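PDB 5EZM: 4-amino-4-deoxy-L-arabinose transferase or related glycosyltransferases of PMT family from Cupriavidus metallidurans, which probably transfers 4-amino-4-deoxy-L-arabinose from a polyprenyl-phosphate carrier to lipid A as a zinc-binding membrane glycosyltransferase of the GT-C fold. Local coordinates for residues P181-S184 with V185-R189; L238-V241 with V242-I246. All coordinates share one frame; numbering follows the deposited sequence.

Interaction 1 (P181-S184 with V185-R189); sequences PDAS and VAARR
S184 reaches over the first turn of helix 185-206 and takes the backbone N-H of A187, with A187 N to S184 OG at 3.3 Å in a reasonably straight bond. This is an N-cap: S184 is the last residue before the helix, and its side chain stands in for a carbonyl that the preceding turn cannot supply. At chi1 60° OG sits between its own backbone N and carbonyl carbon, which turns it toward the A187 amide. The S184 carbonyl oxygen begins the regular i to i+4 pattern by accepting from R188 N at 2.7 Å, with an N-H...O angle of 163°. Beside the cap, the methyl carbons A183 CB and A187 CB meet at 3.9 Å, a small apolar touch between the residue before the cap and the first turn. The R188 chain runs extended from the backbone (chi1 180°) and bends at chi3, which carries its guanidinium back along the loop; P181 CA lies at the edge of that group, near its plane, 4.3 Å from R188 NH2. P181 touches W132 and A183 touches R131, both on helix 112-133. At this surface-exposed helix start, where first-turn amides have no preceding turn to accept from them, one serine provides acceptors for two, through its hydroxyl and its carbonyl.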
loop_
_atom_site.group_PDB
_atom_site.type_symbol
_atom_site.label_atom_id
_atom_site.label_comp_id
_atom_site.label_asym_id
_atom_site.label_seq_id
_atom_site.Cartn_x
_atom_site.Cartn_y
_atom_site.Cartn_z
ATOM N N PRO A 181 -26.757 -7.538 18.635
ATOM C CA PRO A 181 -27.534 -8.113 19.745
ATOM C C PRO A 181 -27.865 -9.583 19.556
ATOM O O PRO A 181 -27.850 -10.345 20.531
ATOM C CB PRO A 181 -28.800 -7.244 19.773
ATOM C CG PRO A 181 -28.416 -5.978 19.082
ATOM C CD PRO A 181 -27.428 -6.378 18.027
ATOM N N ASP A 182 -28.154 -10.009 18.325
ATOM C CA ASP A 182 -28.521 -11.402 18.059
ATOM C C ASP A 182 -27.336 -12.376 18.161
ATOM O O ASP A 182 -27.475 -13.525 17.713
ATOM C CB ASP A 182 -29.172 -11.513 16.679
ATOM C CG ASP A 182 -30.491 -10.766 16.593
ATOM O OD1 ASP A 182 -31.216 -10.721 17.610
ATOM O OD2 ASP A 182 -30.806 -10.225 15.510
ATOM N N ALA A 183 -26.199 -11.973 18.720
ATOM C CA ALA A 183 -25.065 -12.860 18.921
ATOM C C ALA A 183 -24.992 -13.288 20.381
ATOM O O ALA A 183 -25.296 -12.503 21.285
ATOM C CB ALA A 183 -23.758 -12.178 18.510
ATOM N N SER A 184 -24.589 -14.534 20.604
ATOM C CA SER A 184 -24.461 -15.051 21.956
ATOM C C SER A 184 -23.228 -14.461 22.640
ATOM O O SER A 184 -22.376 -13.824 22.014
ATOM C CB SER A 184 -24.378 -16.577 21.940
ATOM O OG SER A 184 -23.262 -17.020 21.184
ATOM N N VAL A 185 -23.139 -14.685 23.954
ATOM C CA VAL A 185 -21.979 -14.219 24.710
ATOM C C VAL A 185 -20.707 -14.875 24.188
ATOM O O VAL A 185 -19.640 -14.251 24.149
ATOM C CB VAL A 185 -22.181 -14.480 26.215
ATOM C CG1 VAL A 185 -20.986 -13.972 27.009
ATOM C CG2 VAL A 185 -23.460 -13.821 26.696
ATOM N N ALA A 186 -20.800 -16.142 23.774
ATOM C CA ALA A 186 -19.651 -16.811 23.173
ATOM C C ALA A 186 -19.258 -16.153 21.856
ATOM O O ALA A 186 -18.066 -15.993 21.565
ATOM C CB ALA A 186 -19.958 -18.293 22.961
ATOM N N ALA A 187 -20.246 -15.762 21.049
ATOM C CA ALA A 187 -19.945 -15.086 19.793
ATOM C C ALA A 187 -19.401 -13.686 20.039
ATOM O O ALA A 187 -18.468 -13.250 19.356
ATOM C CB ALA A 187 -21.192 -15.034 18.910
ATOM N N ARG A 188 -19.970 -12.967 21.013
ATOM C CA ARG A 188 -19.471 -11.633 21.337
ATOM C C ARG A 188 -18.028 -11.689 21.823
ATOM O O ARG A 188 -17.196 -10.870 21.416
ATOM C CB ARG A 188 -20.367 -10.978 22.388
ATOM C CG ARG A 188 -19.928 -9.582 22.809
ATOM C CD ARG A 188 -20.879 -8.989 23.842
ATOM N NE ARG A 188 -22.273 -9.046 23.405
ATOM C CZ ARG A 188 -22.907 -8.061 22.773
ATOM N NH1 ARG A 188 -22.279 -6.927 22.498
ATOM N NH2 ARG A 188 -24.175 -8.211 22.416
ATOM N N ARG A 189 -17.712 -12.651 22.694
ATOM C CA ARG A 189 -16.340 -12.803 23.163
ATOM C C ARG A 189 -15.413 -13.222 22.029
ATOM O O ARG A 189 -14.268 -12.760 21.953
ATOM C CB ARG A 189 -16.283 -13.819 24.304
ATOM C CG ARG A 189 -14.887 -14.031 24.867
ATOM C CD ARG A 189 -14.853 -15.158 25.890
ATOM N NE ARG A 189 -15.206 -16.450 25.303
ATOM C CZ ARG A 189 -16.382 -17.049 25.460
ATOM N NH1 ARG A 189 -17.329 -16.476 26.193
ATOM N NH2 ARG A 189 -16.610 -18.223 24.887
#

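Interaction 2 (L238-V241 with V242-I246); sequences LGVV and VMLVI
V242 follows L238 by one turn of uninterrupted alpha-helix, and four successive i to i+4 bonds tie 238-241 to 242-246. V242 N, M243 N, L244 N and V245 N donate to L238 O, G239 O, V240 O and V241 O, each at 2.9 Å, with N-H...O angles from 157° to 165°. Both segments belong to helix 236-257, a predicted transmembrane helix of this GT-C protein, and helix 185-206 lies against it, bringing W196 to V240 and V193 to V242. I246 also helps line a pocket for a bound lipid-like MPG, together with W75, V76 and W94. Of the valines, V242 is turned differently: at chi1 62° its CG1 stands between backbone N and carbonyl carbon, directed back to the carbonyl oxygens of L238 and G239. V240 and L244, one turn apart, run side by side in the same direction, V240 CG1 meeting L244 CD1 at 4.0 Å. On the surface, V241 CG1 and V245 CG2 approach more loosely at 4.5 Å. M243 is buried; with CG anti to the backbone N, its chain then bends at chi2 and chi3 and touches I203 of helix 185-206.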
loop_
_atom_site.group_PDB
_atom_site.type_symbol
_atom_site.label_atom_id
_atom_site.label_comp_id
_atom_site.label_asym_id
_atom_site.label_seq_id
_atom_site.Cartn_x
_atom_site.Cartn_y
_atom_site.Cartn_z
ATOM N N LEU A 238 -9.406 -9.563 28.859
ATOM C CA LEU A 238 -8.994 -10.658 27.987
ATOM C C LEU A 238 -8.417 -10.137 26.677
ATOM O O LEU A 238 -7.429 -10.679 26.162
ATOM C CB LEU A 238 -10.182 -11.581 27.721
ATOM C CG LEU A 238 -9.905 -12.820 26.870
ATOM C CD1 LEU A 238 -8.864 -13.698 27.541
ATOM C CD2 LEU A 238 -11.191 -13.595 26.616
ATOM N N GLY A 239 -9.015 -9.080 26.127
ATOM C CA GLY A 239 -8.523 -8.538 24.872
ATOM C C GLY A 239 -7.162 -7.884 25.008
ATOM O O GLY A 239 -6.303 -8.026 24.132
ATOM N N VAL A 240 -6.945 -7.156 26.105
ATOM C CA VAL A 240 -5.629 -6.578 26.360
ATOM C C VAL A 240 -4.591 -7.679 26.528
ATOM O O VAL A 240 -3.470 -7.574 26.020
ATOM C CB VAL A 240 -5.675 -5.647 27.586
ATOM C CG1 VAL A 240 -4.269 -5.336 28.070
ATOM C CG2 VAL A 240 -6.401 -4.363 27.239
ATOM N N VAL A 241 -4.951 -8.759 27.227
ATOM C CA VAL A 241 -3.994 -9.842 27.445
ATOM C C VAL A 241 -3.625 -10.508 26.124
ATOM O O VAL A 241 -2.443 -10.733 25.833
ATOM C CB VAL A 241 -4.546 -10.862 28.456
ATOM C CG1 VAL A 241 -3.632 -12.079 28.519
ATOM C CG2 VAL A 241 -4.679 -10.225 29.830
ATOM N N VAL A 242 -4.625 -10.834 25.301
ATOM C CA VAL A 242 -4.318 -11.506 24.041
ATOM C C VAL A 242 -3.532 -10.580 23.118
ATOM O O VAL A 242 -2.599 -11.013 22.428
ATOM C CB VAL A 242 -5.605 -12.037 23.376
ATOM C CG1 VAL A 242 -6.554 -10.911 23.029
ATOM C CG2 VAL A 242 -5.269 -12.845 22.130
ATOM N N MET A 243 -3.866 -9.285 23.118
ATOM C CA MET A 243 -3.128 -8.337 22.286
ATOM C C MET A 243 -1.673 -8.235 22.727
ATOM O O MET A 243 -0.762 -8.227 21.889
ATOM C CB MET A 243 -3.800 -6.966 22.330
ATOM C CG MET A 243 -3.183 -5.956 21.384
ATOM S SD MET A 243 -3.160 -4.298 22.080
ATOM C CE MET A 243 -1.993 -4.514 23.421
ATOM N N LEU A 244 -1.434 -8.156 24.038
ATOM C CA LEU A 244 -0.065 -8.145 24.543
ATOM C C LEU A 244 0.671 -9.422 24.165
ATOM O O LEU A 244 1.851 -9.382 23.801
ATOM C CB LEU A 244 -0.059 -7.954 26.061
ATOM C CG LEU A 244 -0.493 -6.582 26.578
ATOM C CD1 LEU A 244 -0.502 -6.568 28.094
ATOM C CD2 LEU A 244 0.409 -5.486 26.039
ATOM N N VAL A 245 -0.011 -10.569 24.241
ATOM C CA VAL A 245 0.613 -11.825 23.836
ATOM C C VAL A 245 0.995 -11.788 22.365
ATOM O O VAL A 245 2.011 -12.366 21.962
ATOM C CB VAL A 245 -0.322 -13.008 24.156
ATOM C CG1 VAL A 245 0.136 -14.274 23.436
ATOM C CG2 VAL A 245 -0.384 -13.242 25.664
ATOM N N ILE A 246 0.218 -11.088 21.540
ATOM C CA ILE A 246 0.530 -11.049 20.115
ATOM C C ILE A 246 1.687 -10.094 19.828
ATOM O O ILE A 246 2.615 -10.430 19.083
ATOM C CB ILE A 246 -0.727 -10.685 19.306
ATOM C CG1 ILE A 246 -1.744 -11.819 19.395
ATOM C CG2 ILE A 246 -0.369 -10.408 17.855
ATOM C CD1 ILE A 246 -3.019 -11.548 18.652
#

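Interaction 1 opens helix 185-206 and interaction 2 lies in the early turns of helix 236-257, their centres 19 Å apart. They meet directly where R189 CD packs on L238 CD2 at 4.0 Å, and further along the first helix A197 touches I246. Lipid-like molecules border both: the side chain of A187 is about 4 Å from a bound MPG, and that of L244 about 5 Å from a bound MPG. The decaprenyl-phosphate is about 5 Å from the V240 side chain and about 10 Å from that of R188; W196, the neighbour of V240, also lines its pocket. Neither contact contains a zinc ligand; the metal is held by E87, H268 and H270.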